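Local coordinates for beta-galactosidase BgaB (PDB 5VYM), which hydrolyses terminal beta-D-galactose from transgalactooligosaccharides, acting best on Gal(beta1-4)Gal linkages; this chain is the trimerisation domain of that family 42 enzyme, at residues Gln22-Ser26 and Met27-His31; Pro111-Asp115 and Gly116-Ser120. One frame throughout, in Å; residues are numbered along the deposited sequence.

Contact 1 (Gln22-Ser26 and Met27-His31); sequences QTLPS and MKLNH
S26 opens a tight turn and holds it through both its side chain and its backbone. S26 OG takes a hydrogen bond from K28 N at 3.2 Å, with an N-H...O angle of 151°. OG stands anti to the S26 nitrogen (chi1 173°), beside the carbonyl carbon, and this brings it alongside the next peptides. S26 O accepts from L29 N at 3.3 Å, closing a type I beta turn from S26 to L29. That donor sits well above the carbonyl plane. Beside these polar bonds, L24 and L29 cross at about a right angle, with L29 CD1 3.8 Å from L24 CB. P25 CD adds a looser apolar touch to the same methyl. M27 folds back over the start of the loop. Its side chain doubles back, carrying M27 CE to 3.3 Å from Q22 O.

Further out, L24 rests on L70, L29 on Y94 and A95. N30 caps helix 31-44 through OD1 to H33 N. K28 NZ forms a salt bridge with D211 of the second subunit, and S26 and K28 pack on L161 of that subunit.

With alanine in place of S26, K28 N would probably lose its side-chain acceptor, leaving the turn held mainly by the L29 N to S26 O bond. These bonds are consistent with a surface loop between helices 13-20 and 31-44 that is partly stiffened by its own turn, with K28 and S26 meeting the second subunit.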
loop_
_atom_site.group_PDB
_atom_site.type_symbol
_atom_site.label_atom_id
_atom_site.label_comp_id
_atom_site.label_asym_id
_atom_site.label_seq_id
_atom_site.Cartn_x
_atom_site.Cartn_y
_atom_site.Cartn_z
ATOM N N GLN B 22 4.762 -24.408 18.974
ATOM C CA GLN B 22 5.369 -25.538 18.270
ATOM C C GLN B 22 4.490 -26.047 17.131
ATOM O O GLN B 22 4.627 -27.198 16.704
ATOM C CB GLN B 22 5.697 -26.686 19.233
ATOM C CG GLN B 22 6.489 -26.282 20.470
ATOM C CD GLN B 22 7.969 -26.108 20.190
ATOM O OE1 GLN B 22 8.369 -25.255 19.397
ATOM N NE2 GLN B 22 8.792 -26.922 20.841
ATOM N N THR B 23 3.588 -25.206 16.623
ATOM C CA THR B 23 2.637 -25.599 15.591
ATOM C C THR B 23 2.969 -25.011 14.225
ATOM O O THR B 23 2.188 -25.177 13.283
ATOM C CB THR B 23 1.218 -25.191 15.997
ATOM O OG1 THR B 23 1.166 -23.774 16.210
ATOM C CG2 THR B 23 0.800 -25.905 17.274
ATOM N N LEU B 24 4.102 -24.330 14.095
ATOM C CA LEU B 24 4.498 -23.725 12.835
ATOM C C LEU B 24 5.191 -24.749 11.940
ATOM O O LEU B 24 5.615 -25.810 12.408
ATOM C CB LEU B 24 5.415 -22.534 13.101
ATOM C CG LEU B 24 4.733 -21.351 13.788
ATOM C CD1 LEU B 24 5.730 -20.239 14.044
ATOM C CD2 LEU B 24 3.569 -20.850 12.950
ATOM N N PRO B 25 5.312 -24.463 10.637
ATOM C CA PRO B 25 5.959 -25.429 9.730
ATOM C C PRO B 25 7.416 -25.727 10.055
ATOM O O PRO B 25 7.990 -26.629 9.431
ATOM C CB PRO B 25 5.830 -24.758 8.354
ATOM C CG PRO B 25 4.649 -23.864 8.484
ATOM C CD PRO B 25 4.679 -23.357 9.897
ATOM N N SER B 26 8.034 -25.013 10.994
ATOM C CA SER B 26 9.428 -25.269 11.332
ATOM C C SER B 26 9.706 -24.764 12.739
ATOM O O SER B 26 9.274 -23.668 13.106
ATOM C CB SER B 26 10.378 -24.600 10.331
ATOM O OG SER B 26 11.728 -24.723 10.749
ATOM N N MET B 27 10.431 -25.569 13.519
ATOM C CA MET B 27 10.818 -25.154 14.861
ATOM C C MET B 27 11.874 -24.058 14.840
ATOM O O MET B 27 12.102 -23.416 15.871
ATOM C CB MET B 27 11.329 -26.353 15.659
ATOM C CG MET B 27 10.328 -27.493 15.805
ATOM S SD MET B 27 8.839 -27.047 16.720
ATOM C CE MET B 27 7.670 -26.784 15.386
ATOM N N LYS B 28 12.525 -23.834 13.696
ATOM C CA LYS B 28 13.488 -22.745 13.581
ATOM C C LYS B 28 12.816 -21.379 13.652
ATOM O O LYS B 28 13.481 -20.390 13.976
ATOM C CB LYS B 28 14.276 -22.889 12.277
ATOM C CG LYS B 28 15.462 -21.941 12.136
ATOM C CD LYS B 28 16.463 -22.124 13.264
ATOM C CE LYS B 28 17.744 -21.345 12.994
ATOM N NZ LYS B 28 17.497 -19.884 12.831
ATOM N N LEU B 29 11.518 -21.305 13.361
ATOM C CA LEU B 29 10.771 -20.059 13.496
ATOM C C LEU B 29 10.685 -19.684 14.969
ATOM O O LEU B 29 9.952 -20.315 15.738
ATOM C CB LEU B 29 9.382 -20.208 12.885
ATOM C CG LEU B 29 9.337 -20.419 11.372
ATOM C CD1 LEU B 29 7.915 -20.702 10.908
ATOM C CD2 LEU B 29 9.913 -19.207 10.652
ATOM N N ASN B 30 11.438 -18.661 15.367
ATOM C CA ASN B 30 11.475 -18.207 16.754
ATOM C C ASN B 30 11.553 -16.688 16.738
ATOM O O ASN B 30 12.558 -16.123 16.294
ATOM C CB ASN B 30 12.660 -18.817 17.504
ATOM C CG ASN B 30 12.579 -18.604 19.005
ATOM O OD1 ASN B 30 12.313 -17.499 19.478
ATOM N ND2 ASN B 30 12.807 -19.671 19.764
ATOM N N HIS B 31 10.500 -16.029 17.226
ATOM C CA HIS B 31 10.435 -14.574 17.130
ATOM C C HIS B 31 11.521 -13.911 17.970
ATOM O O HIS B 31 12.301 -13.095 17.463
ATOM C CB HIS B 31 9.053 -14.073 17.552
ATOM C CG HIS B 31 8.954 -12.582 17.627
ATOM N ND1 HIS B 31 9.512 -11.752 16.679
ATOM C CD2 HIS B 31 8.371 -11.772 18.541
ATOM C CE1 HIS B 31 9.274 -10.494 17.004
ATOM N NE2 HIS B 31 8.583 -10.478 18.130
#

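Contact 2 (Pro111-Asp115 and Gly116-Ser120); sequences PGAGD and GLLRS
P111 to R119 wrap into a compact lead-in to helix 117-122, with a type II turn from G112 to D115 and G116 at the N-cap position. A113 O accepts from L118 N at 3.2 Å, nearly along the C=O axis. G114 O takes L117 N at 3.2 Å from above its carbonyl plane. At their backbone angles, a CB on G114 or G116 would collide with the preceding carbonyl oxygen.

L118 reaches back to the loop, its CD2 lying 3.8 Å from P111 CB and 4.0 Å from A113 CB. R119 slides past P111 in the opposite direction. With R119 bent at chi3 (-63°), one face of its guanidinium lies over G116 CA, offset toward the rim. R119 NH1 makes a weak 3.4 Å bond to P111 O. Water 1 donates to both P111 O and A113 O and accepts from R119 N. Water 2 joins G112 O to R119 NH1, and water 3 lies at the guanidinium edge.

Between chains, R119 NE pairs in a salt bridge with D115 OD2 of the second subunit. D115 OD2 bonds R125 and G109 of that subunit. The loop carbonyls of this largely buried region thus find partners in helix N-H groups and water, while the charged ends of D115 and R119 bond across to the second subunit.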
loop_
_atom_site.group_PDB
_atom_site.type_symbol
_atom_site.label_atom_id
_atom_site.label_comp_id
_atom_site.label_asym_id
_atom_site.label_seq_id
_atom_site.Cartn_x
_atom_site.Cartn_y
_atom_site.Cartn_z
ATOM N N PRO B 111 3.519 -11.787 1.341
ATOM C CA PRO B 111 2.986 -11.875 2.709
ATOM C C PRO B 111 1.577 -11.294 2.794
ATOM O O PRO B 111 1.281 -10.303 2.130
ATOM C CB PRO B 111 3.979 -11.050 3.538
ATOM C CG PRO B 111 4.624 -10.139 2.567
ATOM C CD PRO B 111 4.684 -10.891 1.265
ATOM N N GLY B 112 0.719 -11.908 3.606
ATOM C CA GLY B 112 -0.697 -11.600 3.574
ATOM C C GLY B 112 -1.171 -10.461 4.444
ATOM O O GLY B 112 -2.313 -10.023 4.284
ATOM N N ALA B 113 -0.335 -9.967 5.356
ATOM C CA ALA B 113 -0.776 -8.948 6.302
ATOM C C ALA B 113 -1.263 -7.698 5.576
ATOM O O ALA B 113 -0.594 -7.185 4.675
ATOM C CB ALA B 113 0.358 -8.592 7.261
ATOM N N GLY B 114 -2.439 -7.215 5.972
ATOM C CA GLY B 114 -3.002 -6.015 5.390
ATOM C C GLY B 114 -3.767 -6.214 4.102
ATOM O O GLY B 114 -4.109 -5.219 3.450
ATOM N N ASP B 115 -4.046 -7.461 3.715
ATOM C CA ASP B 115 -4.781 -7.769 2.488
ATOM C C ASP B 115 -4.109 -7.128 1.272
ATOM O O ASP B 115 -4.754 -6.508 0.424
ATOM C CB ASP B 115 -6.248 -7.341 2.608
ATOM C CG ASP B 115 -7.119 -7.916 1.505
ATOM O OD1 ASP B 115 -7.133 -9.155 1.338
ATOM O OD2 ASP B 115 -7.796 -7.129 0.808
ATOM N N GLY B 116 -2.789 -7.279 1.198
ATOM C CA GLY B 116 -1.996 -6.715 0.125
ATOM C C GLY B 116 -1.198 -5.491 0.511
ATOM O O GLY B 116 -0.303 -5.094 -0.246
ATOM N N LEU B 117 -1.486 -4.883 1.664
ATOM C CA LEU B 117 -0.769 -3.680 2.072
ATOM C C LEU B 117 0.719 -3.962 2.245
ATOM O O LEU B 117 1.567 -3.200 1.766
ATOM C CB LEU B 117 -1.376 -3.127 3.362
ATOM C CG LEU B 117 -0.764 -1.839 3.913
ATOM C CD1 LEU B 117 -0.674 -0.791 2.826
ATOM C CD2 LEU B 117 -1.581 -1.321 5.083
ATOM N N LEU B 118 1.057 -5.061 2.922
ATOM C CA LEU B 118 2.465 -5.397 3.105
ATOM C C LEU B 118 3.128 -5.736 1.775
ATOM O O LEU B 118 4.268 -5.329 1.523
ATOM C CB LEU B 118 2.602 -6.554 4.095
ATOM C CG LEU B 118 4.014 -6.841 4.610
ATOM C CD1 LEU B 118 4.652 -5.578 5.169
ATOM C CD2 LEU B 118 3.983 -7.940 5.663
ATOM N N ARG B 119 2.428 -6.475 0.908
ATOM C CA ARG B 119 2.958 -6.745 -0.424
ATOM C C ARG B 119 3.202 -5.453 -1.192
ATOM O O ARG B 119 4.233 -5.303 -1.859
ATOM C CB ARG B 119 1.999 -7.645 -1.205
ATOM C CG ARG B 119 1.872 -9.050 -0.658
ATOM C CD ARG B 119 1.136 -9.956 -1.632
ATOM N NE ARG B 119 -0.241 -9.529 -1.868
ATOM C CZ ARG B 119 -1.287 -9.955 -1.167
ATOM N NH1 ARG B 119 -1.116 -10.818 -0.175
ATOM N NH2 ARG B 119 -2.506 -9.519 -1.454
ATOM N N SER B 120 2.262 -4.506 -1.107
ATOM C CA SER B 120 2.407 -3.249 -1.833
ATOM C C SER B 120 3.617 -2.464 -1.346
ATOM O O SER B 120 4.369 -1.905 -2.153
ATOM C CB SER B 120 1.135 -2.412 -1.695
ATOM O OG SER B 120 0.023 -3.082 -2.263
HETATM O O HOH W 1 -0.002 -8.016 2.288
HETATM O O HOH W 2 -3.307 -10.699 1.649
HETATM O O HOH W 3 -5.370 -9.500 -0.788
#

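Overall arrangement
Contact 1 and contact 2 are two separate local loop structures in one trimerisation domain. Their centres lie about 21 Å apart, and their nearest atoms about 12 Å apart, without touching. Contact 1 sits on the surface, its centre about 27 Å from that of the chain, and leads into helix 31-44. Contact 2 is buried, about 9 Å from the chain centre, and starts helix 117-122. Both loops precede a helix, and both touch the second subunit. Contact 1 does so with K28 and S26; contact 2 does so with D115, L117, R119 and S120. The two probably meet that subunit at different places. No ligand or catalytic site is identified in this part of the longer enzyme.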